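Local coordinates for membrane-bound lytic murein transglycosylase A (Burkholderia pseudomallei, PDB 6QK4), which probably cleaves the beta-1,4 link between N-acetylmuramic acid and N-acetylglucosamine in peptidoglycan, leaving a 1,6-anhydro bond on the N-acetylmuramic acid residue, at residues 111-117 with 156-160; 15-19 with 337-341; 61-67 with 82-87. All blocks are in the same frame, centred on the assembly; numbering follows the deposited sequence.

Interaction 1 (111-117 with 156-160); sequences LHGSRVR and VWVDD
Trp-157, with the most surface buried in this antiparallel beta contact, packs tightly against Arg-117 where the end of strand 101-114 and the chain beyond it meet strand 154-158. CB of Arg-117 lies over the six-membered indole ring of Trp-157, 3.8 Å from its centroid and 16° off the ring normal, which meets the geometry of a CH-pi contact. With CG anti to the backbone N (chi1 177°), the arginine chain runs on across the same ring, bringing Arg-117 CD to 3.8 Å from Trp-157 CZ3. The bend at chi3 then leads the guanidinium off to Gln-122, whose OE1 accepts from NH1. Beside the ring, at its edge, the backbone supplies the register: Ser-114 and Trp-157 form a hydrogen-bonded pair, and the bond from Trp-157 N to Ser-114 O measures 2.9 Å with 162° at the hydrogen. Gly-113 and Val-158 follow as a non-hydrogen-bonded pair. Ser-114 OG reaches ahead within its own segment and donates to Val-116 O over 3.1 Å, on a lone pair in the carbonyl plane, which ties down the chain where it leaves the strand.

The His-112 end is looser and watery. Its backbone N gives a hydrogen bond to water 1 at 3.1 Å, and that water receives only a weak one from Asp-159 N. Water 2 lies in the plane of the His-112 ring, 2.8 Å from ND1; its link to Asp-159 OD2 is weak at best. Between the side chains the nearest approach is His-112 CB to Asp-159 OD2, 3.7 Å, while His-112 O takes a CA-H...O contact from Val-158 CA.

Within the MltA-specific insert domain, strand 101-114 runs between strands 154-158 and 173-177, while strand 123-126 pairs with 154-158 and helix 161-170 covers Leu-111 and Val-158.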
loop_
_atom_site.group_PDB
_atom_site.type_symbol
_atom_site.label_atom_id
_atom_site.label_comp_id
_atom_site.label_asym_id
_atom_site.label_seq_id
_atom_site.Cartn_x
_atom_site.Cartn_y
_atom_site.Cartn_z
ATOM N N LEU A 111 -5.946 8.240 9.452
ATOM C CA LEU A 111 -5.845 9.115 10.604
ATOM C C LEU A 111 -7.230 9.339 11.203
ATOM O O LEU A 111 -8.245 8.989 10.622
ATOM C CB LEU A 111 -5.216 10.469 10.223
ATOM C CG LEU A 111 -3.739 10.329 9.791
ATOM C CD1 LEU A 111 -3.604 9.863 8.369
ATOM C CD2 LEU A 111 -3.065 11.734 9.942
ATOM N N HIS A 112 -7.266 9.920 12.400
ATOM C CA HIS A 112 -8.530 10.257 13.036
ATOM C C HIS A 112 -8.540 11.746 13.328
ATOM O O HIS A 112 -7.623 12.245 13.956
ATOM C CB HIS A 112 -8.697 9.461 14.317
ATOM C CG HIS A 112 -8.783 7.999 14.064
ATOM N ND1 HIS A 112 -7.693 7.161 14.161
ATOM C CD2 HIS A 112 -9.816 7.238 13.627
ATOM C CE1 HIS A 112 -8.061 5.938 13.818
ATOM N NE2 HIS A 112 -9.338 5.962 13.477
ATOM N N GLY A 113 -9.569 12.441 12.878
ATOM C CA GLY A 113 -9.583 13.874 13.006
ATOM C C GLY A 113 -10.976 14.445 13.193
ATOM O O GLY A 113 -11.958 13.716 13.417
ATOM N N SER A 114 -11.040 15.770 13.115
ATOM C CA SER A 114 -12.259 16.544 13.248
ATOM C C SER A 114 -12.111 17.751 12.337
ATOM O O SER A 114 -11.005 18.256 12.149
ATOM C CB SER A 114 -12.470 17.027 14.704
ATOM O OG SER A 114 -13.649 17.846 14.797
ATOM N N ARG A 115 -13.246 18.283 11.863
ATOM C CA ARG A 115 -13.217 19.531 11.110
ATOM C C ARG A 115 -12.983 20.752 11.991
ATOM O O ARG A 115 -12.639 21.831 11.476
ATOM C CB ARG A 115 -14.518 19.679 10.312
ATOM C CG ARG A 115 -14.796 18.534 9.307
ATOM C CD ARG A 115 -16.075 18.779 8.489
ATOM N NE ARG A 115 -16.225 17.767 7.440
ATOM C CZ ARG A 115 -15.690 17.862 6.223
ATOM N NH1 ARG A 115 -14.984 18.926 5.872
ATOM N NH2 ARG A 115 -15.841 16.875 5.358
ATOM N N VAL A 116 -13.118 20.632 13.309
ATOM C CA VAL A 116 -12.793 21.751 14.177
ATOM C C VAL A 116 -11.764 21.279 15.191
ATOM O O VAL A 116 -11.694 20.091 15.525
ATOM C CB VAL A 116 -14.034 22.344 14.879
ATOM C CG1 VAL A 116 -15.148 22.532 13.884
ATOM C CG2 VAL A 116 -14.474 21.461 16.024
ATOM N N ARG A 117 -10.942 22.213 15.660
ATOM C CA ARG A 117 -9.982 21.891 16.704
ATOM C C ARG A 117 -10.709 21.666 18.030
ATOM O O ARG A 117 -11.469 22.531 18.468
ATOM C CB ARG A 117 -8.957 23.004 16.818
ATOM C CG ARG A 117 -7.976 22.720 17.948
ATOM C CD ARG A 117 -6.815 23.680 18.023
ATOM N NE ARG A 117 -7.201 24.891 18.743
ATOM C CZ ARG A 117 -7.064 25.086 20.059
ATOM N NH1 ARG A 117 -6.530 24.147 20.831
ATOM N NH2 ARG A 117 -7.456 26.238 20.612
ATOM N N VAL A 156 -8.160 20.260 8.199
ATOM C CA VAL A 156 -8.774 19.359 9.167
ATOM C C VAL A 156 -7.776 19.192 10.310
ATOM O O VAL A 156 -6.573 19.488 10.155
ATOM C CB VAL A 156 -9.116 18.014 8.469
ATOM C CG1 VAL A 156 -7.835 17.286 8.024
ATOM C CG2 VAL A 156 -9.938 17.117 9.347
ATOM N N TRP A 157 -8.254 18.721 11.465
ATOM C CA TRP A 157 -7.421 18.570 12.651
ATOM C C TRP A 157 -7.320 17.101 13.068
ATOM O O TRP A 157 -8.342 16.455 13.276
ATOM C CB TRP A 157 -7.980 19.407 13.811
ATOM C CG TRP A 157 -8.067 20.857 13.472
ATOM C CD1 TRP A 157 -9.065 21.495 12.751
ATOM C CD2 TRP A 157 -7.119 21.846 13.809
ATOM N NE1 TRP A 157 -8.775 22.838 12.641
ATOM C CE2 TRP A 157 -7.586 23.079 13.288
ATOM C CE3 TRP A 157 -5.905 21.820 14.515
ATOM C CZ2 TRP A 157 -6.876 24.264 13.447
ATOM C CZ3 TRP A 157 -5.208 23.001 14.679
ATOM C CH2 TRP A 157 -5.694 24.208 14.149
ATOM N N VAL A 158 -6.090 16.586 13.235
ATOM C CA VAL A 158 -5.960 15.173 13.556
ATOM C C VAL A 158 -5.378 14.965 14.964
ATOM O O VAL A 158 -5.049 15.912 15.691
ATOM C CB VAL A 158 -5.146 14.425 12.455
ATOM C CG1 VAL A 158 -5.791 14.588 11.098
ATOM C CG2 VAL A 158 -3.643 14.935 12.389
ATOM N N ASP A 159 -5.265 13.680 15.312
ATOM C CA ASP A 159 -5.067 13.042 16.607
ATOM C C ASP A 159 -3.630 13.060 17.077
ATOM O O ASP A 159 -3.362 12.975 18.284
ATOM C CB ASP A 159 -5.426 11.550 16.427
ATOM C CG ASP A 159 -6.338 11.086 17.434
ATOM O OD1 ASP A 159 -6.709 11.937 18.265
ATOM O OD2 ASP A 159 -6.658 9.898 17.427
ATOM N N ASP A 160 -2.692 13.104 16.134
ATOM C CA ASP A 160 -1.336 12.717 16.434
ATOM C C ASP A 160 -0.406 13.457 15.475
ATOM O O ASP A 160 -0.659 13.445 14.257
ATOM C CB ASP A 160 -1.192 11.205 16.262
ATOM C CG ASP A 160 0.134 10.700 16.738
ATOM O OD1 ASP A 160 1.144 11.005 16.087
ATOM O OD2 ASP A 160 0.157 10.031 17.791
HETATM O O HOH W 1 -4.578 10.988 13.481
HETATM O O HOH W 2 -5.248 8.272 14.785
#

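Interaction 2 (15-19 with 337-341); sequences IVPGQ and QNGRM
Arg-340 NH1 donates to Gln-19 OE1 over 2.8 Å, and the geometry of this bond is nearly ideal: 172° at the hydrogen, with the acceptor in the guanidinium plane and the donor on a lone pair in the carbonyl plane of the amide. It joins an N-terminal loop, which leads toward strand 25-27, to strand 336-346, whose segment 337-341 belongs to the 3D domain of the double-psi beta-barrel clan. The two chain pieces are not paired as strands; their nearest CA atoms, those of Ile-15 and Arg-340, are still 7.6 Å apart, so side chains bridge the interval.

The bond from NH2 to the loop backbone is less straight. Arg-340 NH2 stands 2.8 Å from Val-16 O, but an angle of 122° at the hydrogen makes that bond weak. The remaining donor, NE, forms a salt bridge with Asp-100, which places a carboxylate beside the guanidinium and probably helps to balance its charge in this buried position. Asp-100 also accepts from Gly-18 N and from Asn-338 ND2, so one acid couples both segments.

Ile-15 supplies the apolar half of the contact. Its CG2 methyl sits over one guanidinium face, offset toward the rim and 3.8 Å above the plane, while CG1 comes within 4.0 Å of Arg-340 CG. The bend of the arginine chain at chi2 (-67°) brings the guanidinium to the loop. Gln-19, extended beyond CG, crosses it at about a right angle, with its amide turned out of the guanidinium plane. The same CG2 of Ile-15 meets Asn-338 ND2 at 3.6 Å, while CD1, on the other branch of Ile-15, rests 3.9 Å from Gly-339 CA.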
loop_
_atom_site.group_PDB
_atom_site.type_symbol
_atom_site.label_atom_id
_atom_site.label_comp_id
_atom_site.label_asym_id
_atom_site.label_seq_id
_atom_site.Cartn_x
_atom_site.Cartn_y
_atom_site.Cartn_z
ATOM N N ILE A 15 11.597 -19.888 -1.997
ATOM C CA ILE A 15 12.103 -19.711 -3.359
ATOM C C ILE A 15 13.505 -20.293 -3.492
ATOM O O ILE A 15 14.375 -20.068 -2.643
ATOM C CB ILE A 15 12.117 -18.196 -3.692
ATOM C CG1 ILE A 15 10.691 -17.639 -3.758
ATOM C CG2 ILE A 15 12.933 -17.895 -5.031
ATOM C CD1 ILE A 15 10.625 -16.099 -3.514
ATOM N N VAL A 16 13.744 -21.004 -4.595
ATOM C CA VAL A 16 15.091 -21.383 -5.006
ATOM C C VAL A 16 15.565 -20.289 -5.990
ATOM O O VAL A 16 15.031 -20.255 -7.107
ATOM C CB VAL A 16 15.110 -22.738 -5.721
ATOM C CG1 VAL A 16 16.534 -23.020 -6.164
ATOM C CG2 VAL A 16 14.632 -23.850 -4.833
ATOM N N PRO A 17 16.472 -19.406 -5.582
ATOM C CA PRO A 17 16.724 -18.180 -6.363
ATOM C C PRO A 17 17.516 -18.450 -7.629
ATOM O O PRO A 17 18.192 -19.478 -7.788
ATOM C CB PRO A 17 17.539 -17.300 -5.394
ATOM C CG PRO A 17 18.248 -18.205 -4.502
ATOM C CD PRO A 17 17.236 -19.398 -4.308
ATOM N N GLY A 18 17.354 -17.533 -8.565
ATOM C CA GLY A 18 18.160 -17.571 -9.771
ATOM C C GLY A 18 17.692 -18.530 -10.830
ATOM O O GLY A 18 18.449 -18.822 -11.752
ATOM N N GLN A 19 16.444 -19.000 -10.766
ATOM C CA GLN A 19 15.977 -19.870 -11.853
ATOM C C GLN A 19 15.550 -19.080 -13.099
ATOM O O GLN A 19 15.246 -17.887 -13.060
ATOM C CB GLN A 19 14.821 -20.743 -11.384
ATOM C CG GLN A 19 15.289 -21.702 -10.205
ATOM C CD GLN A 19 14.131 -22.429 -9.545
ATOM O OE1 GLN A 19 13.066 -21.865 -9.376
ATOM N NE2 GLN A 19 14.335 -23.733 -9.199
ATOM N N GLN A 337 11.519 -7.392 -1.199
ATOM C CA GLN A 337 11.708 -8.837 -1.098
ATOM C C GLN A 337 11.800 -9.460 -2.478
ATOM O O GLN A 337 11.048 -9.089 -3.391
ATOM C CB GLN A 337 10.525 -9.539 -0.334
ATOM C CG GLN A 337 9.983 -8.774 0.870
ATOM C CD GLN A 337 11.042 -8.589 1.969
ATOM O OE1 GLN A 337 11.400 -7.441 2.377
ATOM N NE2 GLN A 337 11.602 -9.720 2.435
ATOM N N ASN A 338 12.665 -10.486 -2.585
ATOM C CA ASN A 338 12.625 -11.283 -3.815
ATOM C C ASN A 338 11.289 -12.006 -3.909
ATOM O O ASN A 338 10.696 -12.400 -2.887
ATOM C CB ASN A 338 13.713 -12.338 -3.825
ATOM C CG ASN A 338 13.825 -13.042 -5.160
ATOM O OD1 ASN A 338 13.829 -12.394 -6.233
ATOM N ND2 ASN A 338 13.892 -14.415 -5.101
ATOM N N GLY A 339 10.834 -12.181 -5.164
ATOM C CA GLY A 339 9.546 -12.816 -5.425
ATOM C C GLY A 339 9.467 -13.586 -6.731
ATOM O O GLY A 339 10.282 -13.413 -7.643
ATOM N N ARG A 340 8.455 -14.450 -6.789
ATOM C CA ARG A 340 8.091 -15.242 -7.982
ATOM C C ARG A 340 6.588 -15.099 -8.265
ATOM O O ARG A 340 5.754 -14.986 -7.341
ATOM C CB ARG A 340 8.398 -16.723 -7.776
ATOM C CG ARG A 340 9.882 -17.013 -7.659
ATOM C CD ARG A 340 10.608 -16.751 -8.984
ATOM N NE ARG A 340 12.066 -16.997 -8.841
ATOM C CZ ARG A 340 12.681 -18.197 -8.944
ATOM N NH1 ARG A 340 11.979 -19.329 -9.146
ATOM N NH2 ARG A 340 14.029 -18.238 -8.753
ATOM N N MET A 341 6.224 -15.158 -9.537
ATOM C CA MET A 341 4.822 -14.958 -9.942
ATOM C C MET A 341 4.353 -16.036 -10.899
ATOM O O MET A 341 5.122 -16.496 -11.752
ATOM C CB MET A 341 4.612 -13.601 -10.675
ATOM C CG MET A 341 4.703 -12.488 -9.721
ATOM S SD MET A 341 4.493 -10.991 -10.810
ATOM C CE MET A 341 4.507 -9.762 -9.517
#

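Interaction 3 (61-67 with 82-87); sequences WQRACAA and FFETYF
Trp-61 and Phe-87 form the aromatic pair of this contact, an offset edge-to-face arrangement. The edge of Phe-87 is directed at the face of the six-membered indole ring; the centroids are 5.4 Å apart and the planes make an angle of 61°. Their closest atoms are Trp-61 CH2 and Phe-87 CE2, at 3.6 Å.

Apolar packing of small against large residues fills the middle. Helices 62-68 and 76-86 run nearly antiparallel, their short segments 162° apart in direction and 10.9 Å between axes. Two alanines one turn apart accept the rings of the partner segment. Ala-64 CB lies 4.0 Å from CZ of Phe-87, which follows the helix, and also borders Tyr-86, whereas Ala-67 CB is 3.6 Å from Tyr-86 CZ and faces the edge of Phe-82.

Phe-82, its CG anti to the backbone N, adds another kind of contact: an edge-on approach of a ring C-H to a carbonyl oxygen, with CE1 3.3 Å from Ala-64 O.

A polar group takes part at the outer margin. The guanidinium of Arg-63, carried there by a bend at chi3, lays one face toward Tyr-86, with NH2 3.7 Å from CE2 and the two planes 29° apart.

Around this pair, helix 44-55 touches Trp-61 and Phe-82, and its Cys-52 is disulfide-bonded to Cys-65, on a side of helix 62-68 directed away from helix 76-86. Cohesion between the two segments thus rests on van der Waals and aromatic packing, without a hydrogen bond between them and with the Arg-63 guanidinium at the exposed margin; the covalent link is made to a third helix.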
loop_
_atom_site.group_PDB
_atom_site.type_symbol
_atom_site.label_atom_id
_atom_site.label_comp_id
_atom_site.label_asym_id
_atom_site.label_seq_id
_atom_site.Cartn_x
_atom_site.Cartn_y
_atom_site.Cartn_z
ATOM N N TRP A 61 -14.230 -14.062 -19.259
ATOM C CA TRP A 61 -14.492 -14.029 -17.816
ATOM C C TRP A 61 -15.933 -14.337 -17.444
ATOM O O TRP A 61 -16.221 -14.571 -16.273
ATOM C CB TRP A 61 -14.089 -12.645 -17.261
ATOM C CG TRP A 61 -12.601 -12.533 -17.066
ATOM C CD1 TRP A 61 -11.638 -12.316 -18.040
ATOM C CD2 TRP A 61 -11.903 -12.744 -15.841
ATOM N NE1 TRP A 61 -10.356 -12.289 -17.437
ATOM C CE2 TRP A 61 -10.510 -12.577 -16.101
ATOM C CE3 TRP A 61 -12.326 -13.019 -14.516
ATOM C CZ2 TRP A 61 -9.532 -12.665 -15.079
ATOM C CZ3 TRP A 61 -11.357 -13.106 -13.515
ATOM C CH2 TRP A 61 -9.976 -12.916 -13.821
ATOM N N GLN A 62 -16.858 -14.428 -18.411
ATOM C CA GLN A 62 -18.260 -14.512 -18.016
ATOM C C GLN A 62 -18.528 -15.741 -17.161
ATOM O O GLN A 62 -19.224 -15.651 -16.144
ATOM C CB GLN A 62 -19.157 -14.532 -19.288
ATOM C CG GLN A 62 -19.261 -13.223 -19.980
ATOM C CD GLN A 62 -20.079 -13.329 -21.308
ATOM O OE1 GLN A 62 -20.758 -14.349 -21.555
ATOM N NE2 GLN A 62 -20.012 -12.279 -22.145
ATOM N N ARG A 63 -18.051 -16.918 -17.586
ATOM C CA ARG A 63 -18.358 -18.116 -16.823
ATOM C C ARG A 63 -17.704 -18.090 -15.455
ATOM O O ARG A 63 -18.316 -18.506 -14.467
ATOM C CB ARG A 63 -17.889 -19.376 -17.546
ATOM C CG ARG A 63 -18.755 -19.750 -18.740
ATOM C CD ARG A 63 -18.042 -20.897 -19.469
ATOM N NE ARG A 63 -17.776 -22.049 -18.593
ATOM C CZ ARG A 63 -16.560 -22.478 -18.228
ATOM N NH1 ARG A 63 -15.454 -21.853 -18.646
ATOM N NH2 ARG A 63 -16.450 -23.536 -17.427
ATOM N N ALA A 64 -16.425 -17.727 -15.396
ATOM C CA ALA A 64 -15.744 -17.705 -14.101
ATOM C C ALA A 64 -16.415 -16.737 -13.134
ATOM O O ALA A 64 -16.546 -17.043 -11.932
ATOM C CB ALA A 64 -14.260 -17.328 -14.269
ATOM N N CYS A 65 -16.776 -15.537 -13.619
ATOM C CA CYS A 65 -17.423 -14.543 -12.773
ATOM C C CYS A 65 -18.801 -15.008 -12.316
ATOM O O CYS A 65 -19.170 -14.818 -11.149
ATOM C CB CYS A 65 -17.506 -13.210 -13.488
ATOM S SG CYS A 65 -15.884 -12.379 -13.313
ATOM N N ALA A 66 -19.560 -15.670 -13.197
ATOM C CA ALA A 66 -20.840 -16.233 -12.755
ATOM C C ALA A 66 -20.649 -17.239 -11.611
ATOM O O ALA A 66 -21.380 -17.201 -10.611
ATOM C CB ALA A 66 -21.591 -16.854 -13.950
ATOM N N ALA A 67 -19.669 -18.141 -11.731
ATOM C CA ALA A 67 -19.411 -19.104 -10.665
ATOM C C ALA A 67 -18.895 -18.406 -9.428
ATOM O O ALA A 67 -19.216 -18.802 -8.303
ATOM C CB ALA A 67 -18.412 -20.153 -11.137
ATOM N N PHE A 82 -12.631 -23.775 -6.963
ATOM C CA PHE A 82 -12.975 -22.848 -8.020
ATOM C C PHE A 82 -11.739 -22.399 -8.789
ATOM O O PHE A 82 -11.765 -22.318 -10.010
ATOM C CB PHE A 82 -13.706 -21.634 -7.404
ATOM C CG PHE A 82 -13.783 -20.458 -8.306
ATOM C CD1 PHE A 82 -14.787 -20.391 -9.221
ATOM C CD2 PHE A 82 -12.878 -19.394 -8.205
ATOM C CE1 PHE A 82 -14.946 -19.332 -10.089
ATOM C CE2 PHE A 82 -13.014 -18.310 -9.086
ATOM C CZ PHE A 82 -14.064 -18.258 -10.025
ATOM N N PHE A 83 -10.702 -21.912 -8.088
ATOM C CA PHE A 83 -9.555 -21.386 -8.829
ATOM C C PHE A 83 -8.894 -22.503 -9.660
ATOM O O PHE A 83 -8.468 -22.273 -10.794
ATOM C CB PHE A 83 -8.554 -20.746 -7.845
ATOM C CG PHE A 83 -9.018 -19.440 -7.313
ATOM C CD1 PHE A 83 -9.117 -18.358 -8.184
ATOM C CD2 PHE A 83 -9.336 -19.259 -5.981
ATOM C CE1 PHE A 83 -9.525 -17.072 -7.716
ATOM C CE2 PHE A 83 -9.737 -17.982 -5.505
ATOM C CZ PHE A 83 -9.834 -16.920 -6.379
ATOM N N GLU A 84 -8.861 -23.725 -9.111
ATOM C CA GLU A 84 -8.198 -24.847 -9.788
ATOM C C GLU A 84 -8.992 -25.277 -11.004
ATOM O O GLU A 84 -8.417 -25.736 -11.993
ATOM C CB GLU A 84 -8.005 -26.021 -8.811
ATOM C CG GLU A 84 -6.916 -25.753 -7.733
ATOM C CD GLU A 84 -6.747 -26.913 -6.833
ATOM O OE1 GLU A 84 -7.454 -27.938 -7.096
ATOM O OE2 GLU A 84 -5.990 -26.860 -5.861
ATOM N N THR A 85 -10.310 -25.056 -10.983
ATOM C CA THR A 85 -11.240 -25.480 -12.019
ATOM C C THR A 85 -11.389 -24.444 -13.125
ATOM O O THR A 85 -11.516 -24.810 -14.300
ATOM C CB THR A 85 -12.630 -25.750 -11.383
ATOM O OG1 THR A 85 -12.549 -26.848 -10.472
ATOM C CG2 THR A 85 -13.720 -26.035 -12.421
ATOM N N TYR A 86 -11.411 -23.140 -12.785
ATOM C CA TYR A 86 -11.723 -22.125 -13.774
ATOM C C TYR A 86 -10.505 -21.433 -14.358
ATOM O O TYR A 86 -10.658 -20.693 -15.339
ATOM C CB TYR A 86 -12.687 -21.091 -13.180
ATOM C CG TYR A 86 -14.091 -21.641 -13.136
ATOM C CD1 TYR A 86 -14.535 -22.401 -12.052
ATOM C CD2 TYR A 86 -14.986 -21.374 -14.175
ATOM C CE1 TYR A 86 -15.881 -22.926 -12.023
ATOM C CE2 TYR A 86 -16.290 -21.891 -14.146
ATOM C CZ TYR A 86 -16.710 -22.661 -13.061
ATOM O OH TYR A 86 -18.001 -23.175 -13.004
ATOM N N PHE A 87 -9.300 -21.664 -13.795
ATOM C CA PHE A 87 -8.127 -20.930 -14.240
ATOM C C PHE A 87 -6.973 -21.878 -14.428
ATOM O O PHE A 87 -6.890 -22.921 -13.769
ATOM C CB PHE A 87 -7.673 -19.824 -13.184
ATOM C CG PHE A 87 -8.673 -18.711 -13.033
ATOM C CD1 PHE A 87 -9.752 -18.853 -12.171
ATOM C CD2 PHE A 87 -8.512 -17.543 -13.754
ATOM C CE1 PHE A 87 -10.760 -17.831 -12.064
ATOM C CE2 PHE A 87 -9.482 -16.493 -13.691
ATOM C CZ PHE A 87 -10.622 -16.644 -12.788
#

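How the interactions relate
The three contacts are spread widely over one chain. Interaction 3 closes first along the sequence and interaction 1 follows it, while the segments of interaction 2, 318 residues apart, enclose both. Centres of interactions 1 and 2 are about 43 Å apart, those of 1 and 3 about 45 Å, and those of 2 and 3 about 28 Å; even the nearest atoms of 2 and 3 remain about 13 Å apart. Strands 101-114 and 336-346 are sheet neighbours, so interactions 1 and 2 are linked through beta structure. Strand 336-346 also touches Trp-61 and Phe-87, connecting the helical contact to the strand used by interaction 2. The N-terminal and C-terminal regions therefore fold together, with the insert-domain contact across the chain's centre.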